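Local coordinates for protein DOA1 (Saccharomyces cerevisiae, PDB 3ODT), which probably binds ubiquitin through its WD40 beta-propeller and takes part in regulating the turnover of F-box proteins, at residues A33-S36 with T40-L43; D23-D28 with E72-G77; I280-S285 with R290-E295; C108-S111 with V116-S119; D238-G243 with V272-N277. All blocks are in the same frame, centred on the assembly; numbering follows the deposited sequence. Where two conformers were deposited one is given.

Contact 1. Residues A33-S36 with T40-L43; sequences ASVS and TVRL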
loop_
_atom_site.group_PDB
_atom_site.type_symbol
_atom_site.label_atom_id
_atom_site.label_comp_id
_atom_site.label_asym_id
_atom_site.label_seq_id
_atom_site.Cartn_x
_atom_site.Cartn_y
_atom_site.Cartn_z
ATOM N N ALA A 33 9.295 6.864 -3.168
ATOM C CA ALA A 33 9.455 7.160 -1.752
ATOM C C ALA A 33 9.206 5.928 -0.898
ATOM O O ALA A 33 8.474 5.009 -1.276
ATOM C CB ALA A 33 8.553 8.296 -1.335
ATOM N N SER A 34 9.844 5.906 0.255
ATOM C CA SER A 34 9.744 4.759 1.149
ATOM C C SER A 34 9.767 5.231 2.586
ATOM O O SER A 34 10.314 6.276 2.891
ATOM C CB SER A 34 10.912 3.797 0.907
ATOM O OG SER A 34 12.151 4.483 1.061
ATOM N N VAL A 35 9.150 4.433 3.461
ATOM C CA VAL A 35 9.191 4.702 4.891
ATOM C C VAL A 35 9.563 3.427 5.612
ATOM O O VAL A 35 9.407 2.317 5.078
ATOM C CB VAL A 35 7.860 5.277 5.415
ATOM C CG1 VAL A 35 7.460 6.586 4.696
ATOM C CG2 VAL A 35 6.755 4.247 5.314
ATOM N N SER A 36 10.058 3.570 6.829
ATOM C CA SER A 36 10.734 2.478 7.478
ATOM C C SER A 36 10.548 2.530 8.982
ATOM O O SER A 36 10.276 3.593 9.549
ATOM C CB SER A 36 12.233 2.572 7.122
ATOM O OG SER A 36 13.049 1.761 7.927
ATOM N N THR A 40 12.431 7.108 9.182
ATOM C CA THR A 40 12.687 8.032 8.096
ATOM C C THR A 40 11.750 7.832 6.913
ATOM O O THR A 40 11.215 6.729 6.694
ATOM C CB THR A 40 14.152 7.975 7.585
ATOM O OG1 THR A 40 14.392 6.741 6.888
ATOM C CG2 THR A 40 15.143 8.151 8.717
ATOM N N VAL A 41 11.567 8.925 6.179
ATOM C CA VAL A 41 10.941 8.950 4.853
ATOM C C VAL A 41 12.076 9.277 3.904
ATOM O O VAL A 41 12.770 10.270 4.100
ATOM C CB VAL A 41 9.922 10.081 4.727
ATOM C CG1 VAL A 41 9.264 10.058 3.346
ATOM C CG2 VAL A 41 8.877 9.991 5.832
ATOM N N ARG A 42 12.271 8.451 2.889
ATOM C CA ARG A 42 13.279 8.681 1.867
ATOM C C ARG A 42 12.674 8.851 0.509
ATOM O O ARG A 42 11.743 8.140 0.126
ATOM C CB ARG A 42 14.290 7.546 1.871
ATOM C CG ARG A 42 15.093 7.565 3.124
ATOM C CD ARG A 42 16.023 6.409 3.217
ATOM N NE ARG A 42 16.370 6.224 4.623
ATOM C CZ ARG A 42 17.562 6.408 5.153
ATOM N NH1 ARG A 42 18.584 6.806 4.428
ATOM N NH2 ARG A 42 17.700 6.187 6.438
ATOM N N LEU A 43 13.205 9.833 -0.201
ATOM C CA LEU A 43 12.868 10.126 -1.584
ATOM C C LEU A 43 14.055 9.714 -2.426
ATOM O O LEU A 43 15.201 10.161 -2.194
ATOM C CB LEU A 43 12.593 11.611 -1.753
ATOM C CG LEU A 43 12.292 12.035 -3.180
ATOM C CD1 LEU A 43 10.995 11.405 -3.682
ATOM C CD2 LEU A 43 12.198 13.548 -3.233
#
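S34 and R42 hold the middle of this antiparallel pair: R42 N gives to S34 O at 2.9 Å and S34 N to R42 O, also 2.9 Å. Towards the turn the ladder slackens, and S36 N meets T40 O only in a weak, bent bond of 3.4 Å. V35 and V41 run alongside each other from the same face, with V35 CG1 3.9 Å from V41 CG2. V35 CG1 owes this place to a chi1 of -58°, which sets it anti to the carbonyl carbon and beside its own N. F76 of strand 73-78 packs over both valines. The other face is polar. R42 passes S34 with its CB 3.8 Å from S34 OG, then runs extended along its own strand until NE gives to T40 OG1 at 3.1 Å, tilted out of the guanidinium plane. D38 in the turn receives the same arginine in a salt bridge and also bonds T40 OG1. S34 OG, at chi1 56°, is bonded to H17 NE2 and W44 NE1, the serine-histidine-tryptophan part of the polar network characteristic of a WD40 blade.

Contact 2. Residues D23-D28 with E72-G77; sequences DVVAVD and ELLLFG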
loop_
_atom_site.group_PDB
_atom_site.type_symbol
_atom_site.label_atom_id
_atom_site.label_comp_id
_atom_site.label_asym_id
_atom_site.label_seq_id
_atom_site.Cartn_x
_atom_site.Cartn_y
_atom_site.Cartn_z
ATOM N N ASP A 23 6.628 0.461 3.683
ATOM C CA ASP A 23 5.742 0.967 2.652
ATOM C C ASP A 23 6.526 1.786 1.635
ATOM O O ASP A 23 7.483 2.495 1.979
ATOM C CB ASP A 23 4.604 1.781 3.264
ATOM C CG ASP A 23 3.310 1.719 2.421
ATOM O OD1 ASP A 23 3.244 0.949 1.430
ATOM O OD2 ASP A 23 2.334 2.412 2.781
ATOM N N VAL A 24 6.141 1.624 0.358
ATOM C CA VAL A 24 6.741 2.314 -0.778
ATOM C C VAL A 24 5.655 2.906 -1.667
ATOM O O VAL A 24 4.545 2.360 -1.773
ATOM C CB VAL A 24 7.654 1.361 -1.596
ATOM C CG1 VAL A 24 8.761 0.810 -0.697
ATOM C CG2 VAL A 24 6.861 0.216 -2.190
ATOM N N VAL A 25 5.988 3.991 -2.360
ATOM C CA VAL A 25 5.053 4.629 -3.258
ATOM C C VAL A 25 5.796 5.206 -4.456
ATOM O O VAL A 25 6.889 5.775 -4.319
ATOM C CB VAL A 25 4.196 5.719 -2.510
ATOM C CG1 VAL A 25 5.056 6.882 -1.990
ATOM C CG2 VAL A 25 3.070 6.240 -3.377
ATOM N N ALA A 26 5.188 5.090 -5.635
ATOM C CA ALA A 26 5.637 5.782 -6.814
ATOM C C ALA A 26 5.217 7.250 -6.745
ATOM O O ALA A 26 4.056 7.587 -6.430
ATOM C CB ALA A 26 5.028 5.149 -8.045
ATOM N N VAL A 27 6.152 8.127 -7.040
ATOM C CA VAL A 27 5.840 9.533 -7.151
ATOM C C VAL A 27 5.709 9.847 -8.643
ATOM O O VAL A 27 4.705 10.403 -9.100
ATOM C CB VAL A 27 6.916 10.368 -6.486
ATOM C CG1 VAL A 27 6.754 11.836 -6.842
ATOM C CG2 VAL A 27 6.861 10.153 -4.968
ATOM N N ASP A 28 6.753 9.526 -9.396
ATOM C CA ASP A 28 6.673 9.499 -10.854
ATOM C C ASP A 28 7.683 8.479 -11.373
ATOM O O ASP A 28 8.298 7.778 -10.567
ATOM C CB ASP A 28 6.822 10.883 -11.478
ATOM C CG ASP A 28 8.167 11.532 -11.213
ATOM O OD1 ASP A 28 9.215 10.868 -11.252
ATOM O OD2 ASP A 28 8.180 12.763 -11.002
ATOM N N GLU A 72 1.778 17.852 -3.909
ATOM C CA GLU A 72 3.119 17.256 -4.028
ATOM C C GLU A 72 3.706 17.046 -2.650
ATOM O O GLU A 72 4.842 17.445 -2.357
ATOM C CB GLU A 72 4.013 18.117 -4.935
ATOM C CG GLU A 72 3.345 18.324 -6.294
ATOM C CD GLU A 72 4.268 18.829 -7.386
ATOM O OE1 GLU A 72 5.503 18.738 -7.252
ATOM O OE2 GLU A 72 3.754 19.279 -8.411
ATOM N N LEU A 73 2.926 16.355 -1.822
ATOM C CA LEU A 73 3.322 15.982 -0.490
ATOM C C LEU A 73 3.373 14.488 -0.341
ATOM O O LEU A 73 2.452 13.777 -0.750
ATOM C CB LEU A 73 2.357 16.488 0.561
ATOM C CG LEU A 73 2.293 18.002 0.709
ATOM C CD1 LEU A 73 1.158 18.356 1.660
ATOM C CD2 LEU A 73 3.612 18.560 1.189
ATOM N N LEU A 74 4.456 14.036 0.265
ATOM C CA LEU A 74 4.524 12.679 0.766
ATOM C C LEU A 74 3.844 12.635 2.131
ATOM O O LEU A 74 4.251 13.354 3.053
ATOM C CB LEU A 74 5.973 12.228 0.907
ATOM C CG LEU A 74 6.692 12.013 -0.419
ATOM C CD1 LEU A 74 8.156 11.865 -0.160
ATOM C CD2 LEU A 74 6.155 10.813 -1.185
ATOM N N LEU A 75 2.823 11.800 2.250
ATOM C CA LEU A 75 2.090 11.634 3.509
ATOM C C LEU A 75 2.523 10.320 4.157
ATOM O O LEU A 75 2.677 9.310 3.475
ATOM C CB LEU A 75 0.578 11.627 3.282
ATOM C CG LEU A 75 -0.015 12.777 2.488
ATOM C CD1 LEU A 75 -1.504 12.616 2.414
ATOM C CD2 LEU A 75 0.333 14.049 3.136
ATOM N N PHE A 76 2.705 10.311 5.469
ATOM C CA PHE A 76 3.268 9.138 6.107
ATOM C C PHE A 76 2.769 9.041 7.552
ATOM O O PHE A 76 2.453 10.047 8.203
ATOM C CB PHE A 76 4.804 9.179 6.044
ATOM C CG PHE A 76 5.396 10.461 6.520
ATOM C CD1 PHE A 76 5.562 11.532 5.658
ATOM C CD2 PHE A 76 5.787 10.614 7.836
ATOM C CE1 PHE A 76 6.071 12.717 6.097
ATOM C CE2 PHE A 76 6.348 11.817 8.260
ATOM C CZ PHE A 76 6.487 12.852 7.385
ATOM N N GLY A 77 2.693 7.826 8.049
ATOM C CA GLY A 77 2.239 7.609 9.402
ATOM C C GLY A 77 2.756 6.297 9.958
ATOM O O GLY A 77 3.346 5.472 9.253
#
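L74 meets V25 and V27 through a single methyl group, and the whole contact across the segments is apolar. L74 CD2 lies 3.9 Å from V27 CG2, the two side chains crossing at about a right angle, and 4.2 Å from V25 CG1, where they cross obliquely. The leucine's CG is anti to its carbonyl carbon (chi1 -70°), and the branch beyond it carries CD2 up to the two valines although the CB bond does not head for them. V27 offers CG2, the branch beside its backbone N. Both valines also rest on strand 62-68, V25 on V65 and V27 on Y67, and L74 reaches A33 of strand 31-36.

No hydrogen bond joins the two segments, whose backbones stay 8.6 Å apart at their nearest CA atoms, V27 and L74. The nearby polar atoms of D23 and A26 have partners outside the segments. D23 OD1 bonds S271 OG and OD2 bonds V65 N, so this carboxylate spans to the strands of both adjoining blades; A26 N in turn gives to D273 OD2.

Backbone irregularities frame the patch. The chain turns a corner at V27, where V27 and D28 make a classic beta bulge against strand 31-36, and E72 and L73 make a G1 bulge against strand 62-68.

With only methyl groups meeting, the packing of these neighbouring propeller blades is non-directional here: shape sets the fit, while directional bonding comes at the flanks, from D23 and A26.

Contact 3. Residues I280-S285 with R290-E295; sequences IIVGSS and RIFSQE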
loop_
_atom_site.group_PDB
_atom_site.type_symbol
_atom_site.label_atom_id
_atom_site.label_comp_id
_atom_site.label_asym_id
_atom_site.label_seq_id
_atom_site.Cartn_x
_atom_site.Cartn_y
_atom_site.Cartn_z
ATOM N N ILE A 280 7.945 -2.129 -10.962
ATOM C CA ILE A 280 7.454 -2.522 -9.647
ATOM C C ILE A 280 8.444 -2.101 -8.566
ATOM O O ILE A 280 9.637 -2.373 -8.684
ATOM C CB ILE A 280 7.191 -4.042 -9.555
ATOM C CG1 ILE A 280 6.059 -4.437 -10.511
ATOM C CG2 ILE A 280 6.829 -4.401 -8.140
ATOM C CD1 ILE A 280 5.903 -5.935 -10.700
ATOM N N ILE A 281 7.947 -1.395 -7.556
ATOM C CA ILE A 281 8.747 -0.972 -6.402
ATOM C C ILE A 281 8.419 -1.915 -5.252
ATOM O O ILE A 281 7.253 -2.258 -5.038
ATOM C CB ILE A 281 8.387 0.451 -5.953
ATOM C CG1 ILE A 281 8.318 1.403 -7.145
ATOM C CG2 ILE A 281 9.375 0.922 -4.910
ATOM C CD1 ILE A 281 7.516 2.682 -6.896
ATOM N N VAL A 282 9.460 -2.335 -4.520
ATOM C CA VAL A 282 9.339 -3.342 -3.480
ATOM C C VAL A 282 10.071 -2.901 -2.207
ATOM O O VAL A 282 11.230 -2.498 -2.256
ATOM C CB VAL A 282 9.956 -4.698 -3.935
ATOM C CG1 VAL A 282 9.713 -5.772 -2.892
ATOM C CG2 VAL A 282 9.400 -5.117 -5.274
ATOM N N GLY A 283 9.372 -2.954 -1.077
ATOM C CA GLY A 283 9.980 -2.701 0.218
ATOM C C GLY A 283 10.002 -3.980 1.045
ATOM O O GLY A 283 8.989 -4.641 1.207
ATOM N N SER A 284 11.156 -4.297 1.631
ATOM C CA SER A 284 11.337 -5.567 2.311
ATOM C C SER A 284 12.079 -5.481 3.645
ATOM O O SER A 284 12.627 -4.424 4.046
ATOM C CB SER A 284 11.989 -6.584 1.373
ATOM O OG SER A 284 13.111 -6.042 0.735
ATOM N N SER A 285 12.093 -6.606 4.347
ATOM C CA SER A 285 12.647 -6.659 5.686
ATOM C C SER A 285 14.181 -6.616 5.749
ATOM O O SER A 285 14.751 -6.490 6.831
ATOM C CB SER A 285 12.180 -7.935 6.374
ATOM O OG SER A 285 12.602 -9.072 5.659
ATOM N N ARG A 290 13.664 -2.115 -3.741
ATOM C CA ARG A 290 14.097 -2.596 -5.060
ATOM C C ARG A 290 13.118 -2.133 -6.128
ATOM O O ARG A 290 11.951 -1.894 -5.847
ATOM C CB ARG A 290 14.185 -4.125 -5.077
ATOM C CG ARG A 290 15.276 -4.733 -4.204
ATOM C CD ARG A 290 15.124 -6.233 -4.272
ATOM N NE ARG A 290 16.184 -6.962 -3.587
ATOM C CZ ARG A 290 16.221 -7.218 -2.278
ATOM N NH1 ARG A 290 15.287 -6.735 -1.460
ATOM N NH2 ARG A 290 17.208 -7.952 -1.780
ATOM N N ILE A 291 13.624 -1.941 -7.342
ATOM C CA ILE A 291 12.786 -1.638 -8.488
ATOM C C ILE A 291 13.012 -2.744 -9.494
ATOM O O ILE A 291 14.162 -3.124 -9.739
ATOM C CB ILE A 291 13.135 -0.285 -9.083
ATOM C CG1 ILE A 291 12.905 0.803 -8.028
ATOM C CG2 ILE A 291 12.315 -0.020 -10.306
ATOM C CD1 ILE A 291 13.322 2.113 -8.479
ATOM N N PHE A 292 11.924 -3.313 -9.984
ATOM C CA PHE A 292 11.955 -4.325 -11.041
ATOM C C PHE A 292 11.309 -3.774 -12.308
ATOM O O PHE A 292 10.385 -2.985 -12.221
ATOM C CB PHE A 292 11.187 -5.576 -10.579
ATOM C CG PHE A 292 11.911 -6.356 -9.535
ATOM C CD1 PHE A 292 11.824 -5.990 -8.205
ATOM C CD2 PHE A 292 12.688 -7.440 -9.881
ATOM C CE1 PHE A 292 12.518 -6.691 -7.236
ATOM C CE2 PHE A 292 13.394 -8.137 -8.913
ATOM C CZ PHE A 292 13.313 -7.760 -7.601
ATOM N N SER A 293 11.783 -4.225 -13.472
ATOM C CA SER A 293 11.276 -3.767 -14.742
ATOM C C SER A 293 11.201 -4.892 -15.754
ATOM O O SER A 293 12.006 -5.823 -15.728
ATOM C CB SER A 293 12.173 -2.657 -15.281
ATOM O OG SER A 293 11.620 -2.077 -16.449
ATOM N N GLN A 294 10.225 -4.788 -16.649
ATOM C CA GLN A 294 10.154 -5.658 -17.814
ATOM C C GLN A 294 11.047 -5.142 -18.939
ATOM O O GLN A 294 11.296 -5.863 -19.913
ATOM C CB GLN A 294 8.713 -5.758 -18.300
ATOM C CG GLN A 294 7.833 -6.562 -17.383
ATOM C CD GLN A 294 6.440 -6.672 -17.908
ATOM O OE1 GLN A 294 5.772 -5.656 -18.104
ATOM N NE2 GLN A 294 5.982 -7.908 -18.174
ATOM N N GLU A 295 11.549 -3.921 -18.786
ATOM C CA GLU A 295 12.311 -3.286 -19.849
ATOM C C GLU A 295 13.776 -3.542 -19.670
ATOM O O GLU A 295 14.383 -3.088 -18.716
ATOM C CB GLU A 295 12.069 -1.795 -19.875
ATOM C CG GLU A 295 10.695 -1.427 -20.357
ATOM C CD GLU A 295 10.433 -1.852 -21.792
ATOM O OE1 GLU A 295 11.361 -1.782 -22.647
ATOM O OE2 GLU A 295 9.285 -2.267 -22.062
#
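The hairpin that pairs I280-V282 with R290-F292 belongs to the closing blade of the propeller, and its turn end carries S285, which with D20 and N287 makes the calcium site. Two hydrogen-bonded pairs build the ladder. F292 N reaches I280 O at 2.8 Å, and I280 N returns to F292 O; V282 N gives to R290 O at 2.9 Å, with R290 N to V282 O completing the ring. Between them I281 and I291 form the non-hydrogen-bonded pair, their side chains on the face turned from V282 and F292.

On that second face V282 CG2 comes obliquely to the ring of F292, 3.9 Å from CD1. A chi1 of -175° puts V282 CG1 anti to N, and thereby leaves CG2 beside N as the branch that meets the phenylalanine. Further along, R290 extends from CG to NE and brings its guanidinium edge to S284, with NH1 3.2 Å from OG in the guanidinium plane. D286 in the turn is the stronger partner of both, through a salt bridge to R290 NH2 and a hydrogen bond with S284 OG. Past the strand, S293 OG accepts from E295 N at 3.0 Å, an ST turn just where the strand ends.

Strand 269-274 pairs antiparallel with 280-284 in the same sheet, with V282 touching V272 and I269. Strand 9-14, from the far end of the chain, pairs beside 289-293 as the outer edge, while I281 packs on V24 and A26 of strand 21-26 in the neighbouring blade.

Contact 4. Residues C108-S111 with V116-S119; sequences CSLS and VVIS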
loop_
_atom_site.group_PDB
_atom_site.type_symbol
_atom_site.label_atom_id
_atom_site.label_comp_id
_atom_site.label_asym_id
_atom_site.label_seq_id
_atom_site.Cartn_x
_atom_site.Cartn_y
_atom_site.Cartn_z
ATOM N N CYS A 108 -1.437 2.224 9.933
ATOM C CA CYS A 108 -0.862 1.112 9.175
ATOM C C CYS A 108 -1.123 1.140 7.680
ATOM O O CYS A 108 -0.559 0.307 6.960
ATOM C CB CYS A 108 -1.308 -0.250 9.732
ATOM S SG CYS A 108 -3.052 -0.422 9.938
ATOM N N SER A 109 -1.967 2.064 7.210
ATOM C CA SER A 109 -2.164 2.220 5.783
ATOM C C SER A 109 -2.534 3.640 5.450
ATOM O O SER A 109 -3.175 4.325 6.250
ATOM C CB SER A 109 -3.220 1.251 5.242
ATOM O OG SER A 109 -4.535 1.670 5.570
ATOM N N LEU A 110 -2.148 4.061 4.243
ATOM C CA LEU A 110 -2.470 5.378 3.724
ATOM C C LEU A 110 -2.742 5.232 2.235
ATOM O O LEU A 110 -2.073 4.450 1.530
ATOM C CB LEU A 110 -1.322 6.383 3.918
ATOM C CG LEU A 110 -1.217 6.981 5.307
ATOM C CD1 LEU A 110 0.096 7.727 5.449
ATOM C CD2 LEU A 110 -2.403 7.920 5.576
ATOM N N SER A 111 -3.698 6.012 1.743
ATOM C CA SER A 111 -3.987 6.071 0.318
ATOM C C SER A 111 -4.512 7.468 -0.015
ATOM O O SER A 111 -5.137 8.116 0.815
ATOM C CB SER A 111 -5.031 5.006 -0.030
ATOM O OG SER A 111 -5.126 4.843 -1.430
ATOM N N VAL A 116 -8.688 13.101 -1.690
ATOM C CA VAL A 116 -9.085 12.431 -0.456
ATOM C C VAL A 116 -7.942 11.592 0.081
ATOM O O VAL A 116 -7.345 10.830 -0.653
ATOM C CB VAL A 116 -10.320 11.511 -0.677
ATOM C CG1 VAL A 116 -10.727 10.850 0.645
ATOM C CG2 VAL A 116 -11.457 12.319 -1.254
ATOM N N VAL A 117 -7.636 11.753 1.363
ATOM C CA VAL A 117 -6.707 10.858 2.031
ATOM C C VAL A 117 -7.542 9.881 2.847
ATOM O O VAL A 117 -8.482 10.272 3.549
ATOM C CB VAL A 117 -5.767 11.613 2.988
ATOM C CG1 VAL A 117 -4.797 10.653 3.679
ATOM C CG2 VAL A 117 -5.008 12.665 2.217
ATOM N N ILE A 118 -7.221 8.595 2.766
ATOM C CA ILE A 118 -7.866 7.632 3.638
ATOM C C ILE A 118 -6.812 6.794 4.336
ATOM O O ILE A 118 -5.870 6.300 3.705
ATOM C CB ILE A 118 -8.949 6.785 2.906
ATOM C CG1 ILE A 118 -9.746 5.942 3.907
ATOM C CG2 ILE A 118 -8.358 5.956 1.791
ATOM C CD1 ILE A 118 -10.944 5.229 3.296
ATOM N N SER A 119 -6.970 6.664 5.657
ATOM C CA SER A 119 -5.980 6.014 6.504
ATOM C C SER A 119 -6.629 4.850 7.262
ATOM O O SER A 119 -7.822 4.895 7.623
ATOM C CB SER A 119 -5.384 7.017 7.499
ATOM O OG SER A 119 -6.426 7.648 8.229
#
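S111 and I118 exchange the two backbone hydrogen bonds between these segments. I118 N to S111 O is nearly straight, 2.9 Å with 167° at the hydrogen, whereas S111 N to I118 O has the same length but bends to 137°. Weaker CA-H...O contacts flank them: S119 CA lies 3.3 Å from S109 O, and V117 CA 3.4 Å from S111 O.

These are the first two strands of a four-stranded WD40 blade, 107-113 being its edge strand on the axial side, and a classic beta bulge at C108 and S109, opposite G120, interrupts the regular pairing.

Apolar contacts run on both faces. L110 swings CD2 across the pair, with its CG anti to the carbonyl carbon (chi1 -80°), and this methyl sits 3.7 Å from S119 CB and 4.1 Å from V117 CG1. The leucine is pressed from beyond by S64 and C66 of the preceding blade. On the reverse face S111 CB meets I118 CG2 at 3.9 Å, while the remainder of the isoleucine leads off towards A148 and V150 of strand 145-150.

S119 OG, on a buried residue whose CB meets L110, is hydrogen-bonded to H103 NE2 and W129 NE1, outside the two segments.

Contact 5. Residues D238-G243 with V272-N277; sequences DIVSCG and VDCMSN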
loop_
_atom_site.group_PDB
_atom_site.type_symbol
_atom_site.label_atom_id
_atom_site.label_comp_id
_atom_site.label_asym_id
_atom_site.label_seq_id
_atom_site.Cartn_x
_atom_site.Cartn_y
_atom_site.Cartn_z
ATOM N N ASP A 238 -2.934 -6.455 -14.397
ATOM C CA ASP A 238 -2.428 -7.625 -13.677
ATOM C C ASP A 238 -2.278 -7.269 -12.201
ATOM O O ASP A 238 -2.163 -6.078 -11.832
ATOM C CB ASP A 238 -1.048 -8.050 -14.167
ATOM C CG ASP A 238 -1.056 -8.733 -15.524
ATOM O OD1 ASP A 238 -2.138 -9.058 -16.055
ATOM O OD2 ASP A 238 0.071 -8.960 -16.043
ATOM N N ILE A 239 -2.257 -8.283 -11.352
ATOM C CA ILE A 239 -2.123 -8.076 -9.925
ATOM C C ILE A 239 -0.661 -8.299 -9.534
ATOM O O ILE A 239 -0.037 -9.263 -9.976
ATOM C CB ILE A 239 -2.996 -9.072 -9.132
ATOM C CG1 ILE A 239 -4.465 -8.970 -9.543
ATOM C CG2 ILE A 239 -2.791 -8.867 -7.631
ATOM C CD1 ILE A 239 -5.309 -10.132 -9.020
ATOM N N VAL A 240 -0.119 -7.397 -8.728
ATOM C CA VAL A 240 1.148 -7.658 -8.060
ATOM C C VAL A 240 0.891 -7.807 -6.561
ATOM O O VAL A 240 0.158 -7.017 -5.960
ATOM C CB VAL A 240 2.193 -6.563 -8.315
ATOM C CG1 VAL A 240 1.762 -5.227 -7.784
ATOM C CG2 VAL A 240 3.499 -6.963 -7.683
ATOM N N SER A 241 1.434 -8.854 -5.983
ATOM C CA SER A 241 1.277 -9.122 -4.566
ATOM C C SER A 241 2.624 -9.423 -3.929
ATOM O O SER A 241 3.587 -9.770 -4.631
ATOM C CB SER A 241 0.359 -10.322 -4.354
ATOM O OG SER A 241 0.921 -11.540 -4.865
ATOM N N CYS A 242 2.684 -9.327 -2.616
ATOM C CA CYS A 242 3.869 -9.715 -1.882
ATOM C C CYS A 242 3.521 -10.120 -0.472
ATOM O O CYS A 242 2.461 -9.771 0.060
ATOM C CB CYS A 242 4.889 -8.573 -1.860
ATOM S SG CYS A 242 4.420 -7.139 -0.870
ATOM N N GLY A 243 4.427 -10.853 0.172
ATOM C CA GLY A 243 4.170 -11.236 1.539
ATOM C C GLY A 243 5.292 -11.943 2.276
ATOM O O GLY A 243 6.487 -11.795 2.008
ATOM N N VAL A 272 4.522 -3.357 -2.038
ATOM C CA VAL A 272 4.776 -3.091 -3.450
ATOM C C VAL A 272 3.954 -1.909 -3.919
ATOM O O VAL A 272 2.881 -1.593 -3.356
ATOM C CB VAL A 272 4.421 -4.299 -4.345
ATOM C CG1 VAL A 272 5.425 -5.433 -4.129
ATOM C CG2 VAL A 272 3.003 -4.813 -4.029
ATOM N N ASP A 273 4.478 -1.234 -4.932
ATOM C CA ASP A 273 3.710 -0.238 -5.667
ATOM C C ASP A 273 4.186 -0.282 -7.107
ATOM O O ASP A 273 5.229 -0.847 -7.400
ATOM C CB ASP A 273 3.871 1.155 -5.065
ATOM C CG ASP A 273 2.716 2.104 -5.438
ATOM O OD1 ASP A 273 1.586 1.632 -5.499
ATOM O OD2 ASP A 273 2.928 3.296 -5.639
ATOM N N CYS A 274 3.367 0.305 -7.978
ATOM C CA CYS A 274 3.560 0.280 -9.429
ATOM C C CYS A 274 3.748 1.692 -10.017
ATOM O O CYS A 274 2.898 2.574 -9.848
ATOM C CB CYS A 274 2.352 -0.401 -10.109
ATOM S SG CYS A 274 2.027 -2.133 -9.547
HETATM N N MSE A 275 4.875 1.903 -10.691
HETATM C CA MSE A 275 5.066 3.077 -11.519
HETATM C C MSE A 275 4.101 3.070 -12.686
HETATM O O MSE A 275 3.587 2.014 -13.089
HETATM C CB MSE A 275 6.483 3.119 -12.082
HETATM C CG MSE A 275 7.389 4.104 -11.416
HETATM SE SE MSE A 275 9.202 3.722 -11.936
HETATM C CE MSE A 275 9.529 2.565 -10.432
ATOM N N SER A 276 3.879 4.244 -13.263
ATOM C CA SER A 276 3.031 4.326 -14.444
ATOM C C SER A 276 3.571 3.566 -15.632
ATOM O O SER A 276 2.794 3.201 -16.520
ATOM C CB SER A 276 2.808 5.792 -14.836
ATOM O OG SER A 276 3.919 6.351 -15.515
ATOM N N ASN A 277 4.901 3.352 -15.664
ATOM C CA ASN A 277 5.540 2.678 -16.785
ATOM C C ASN A 277 5.569 1.162 -16.601
ATOM O O ASN A 277 6.186 0.443 -17.380
ATOM C CB ASN A 277 6.942 3.226 -17.025
ATOM C CG ASN A 277 7.875 2.981 -15.864
ATOM O OD1 ASN A 277 7.567 2.268 -14.925
ATOM N ND2 ASN A 277 9.018 3.606 -15.920
#
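Two neighbouring propeller blades meet where V240 and C242, on the second strand of one, face V272 and C274 on the innermost strand of the next. The strands run nearly antiparallel, at 161°, but their axes stay 7.5 Å apart, and side chains rather than backbone bonds fill the interval. V240 and V272 reach toward each other tip to tip, CG1 of V240 lying 4.0 Å from CG2 of V272. The other branch of V272, CG1, is anti to the carbonyl carbon (chi1 -71°) and lies against C242, 3.8 Å from SG and 3.9 Å from CB. V272 thus bridges two residues on one face of the opposing strand, a methyl for each. C274 SG comes within 3.6 Å of V240 CG1 in one of its two deposited positions, so that touch is less certain. Replacing V272 with an alanine here would probably open a gap between the strands, leaving V240 CG1 and the C242 sulfur without their methyl neighbours. V272 is further packed by C230 of the facing blade and V282 of its own, while D273, turned from the contact, reaches K232 in a salt bridge. S241, on the reverse side of its strand, is bonded to H224 and W251. Apolar packing between the faces of adjacent four-stranded blades is how a beta-propeller is built; here the S241-H224-W251 group marks the first blade as WD40.

In the fold
The five contacts sample two levels of one design, pairing within a blade and packing between blades. Contacts 1, 3 and 4 are hairpins in three blades; contacts 2 and 5 join adjacent blades. Contact 1 shares a sheet with contact 2, through A33 N to V25 O at 2.9 Å. Contacts 3 and 5 are tied by I281 N to D273 O at 2.8 Å. Contact 2 meets contact 4 through L75 CD1 and V117 CG2 (3.5 Å), contact 3 through V24 CB and I281 CG2 (3.8 Å), and contact 5 through A26 N and D273 OD2 (2.9 Å). Contacts 3 and 4 stand about 22 Å apart, centre to centre; contact 3 contributes S285 to the calcium site.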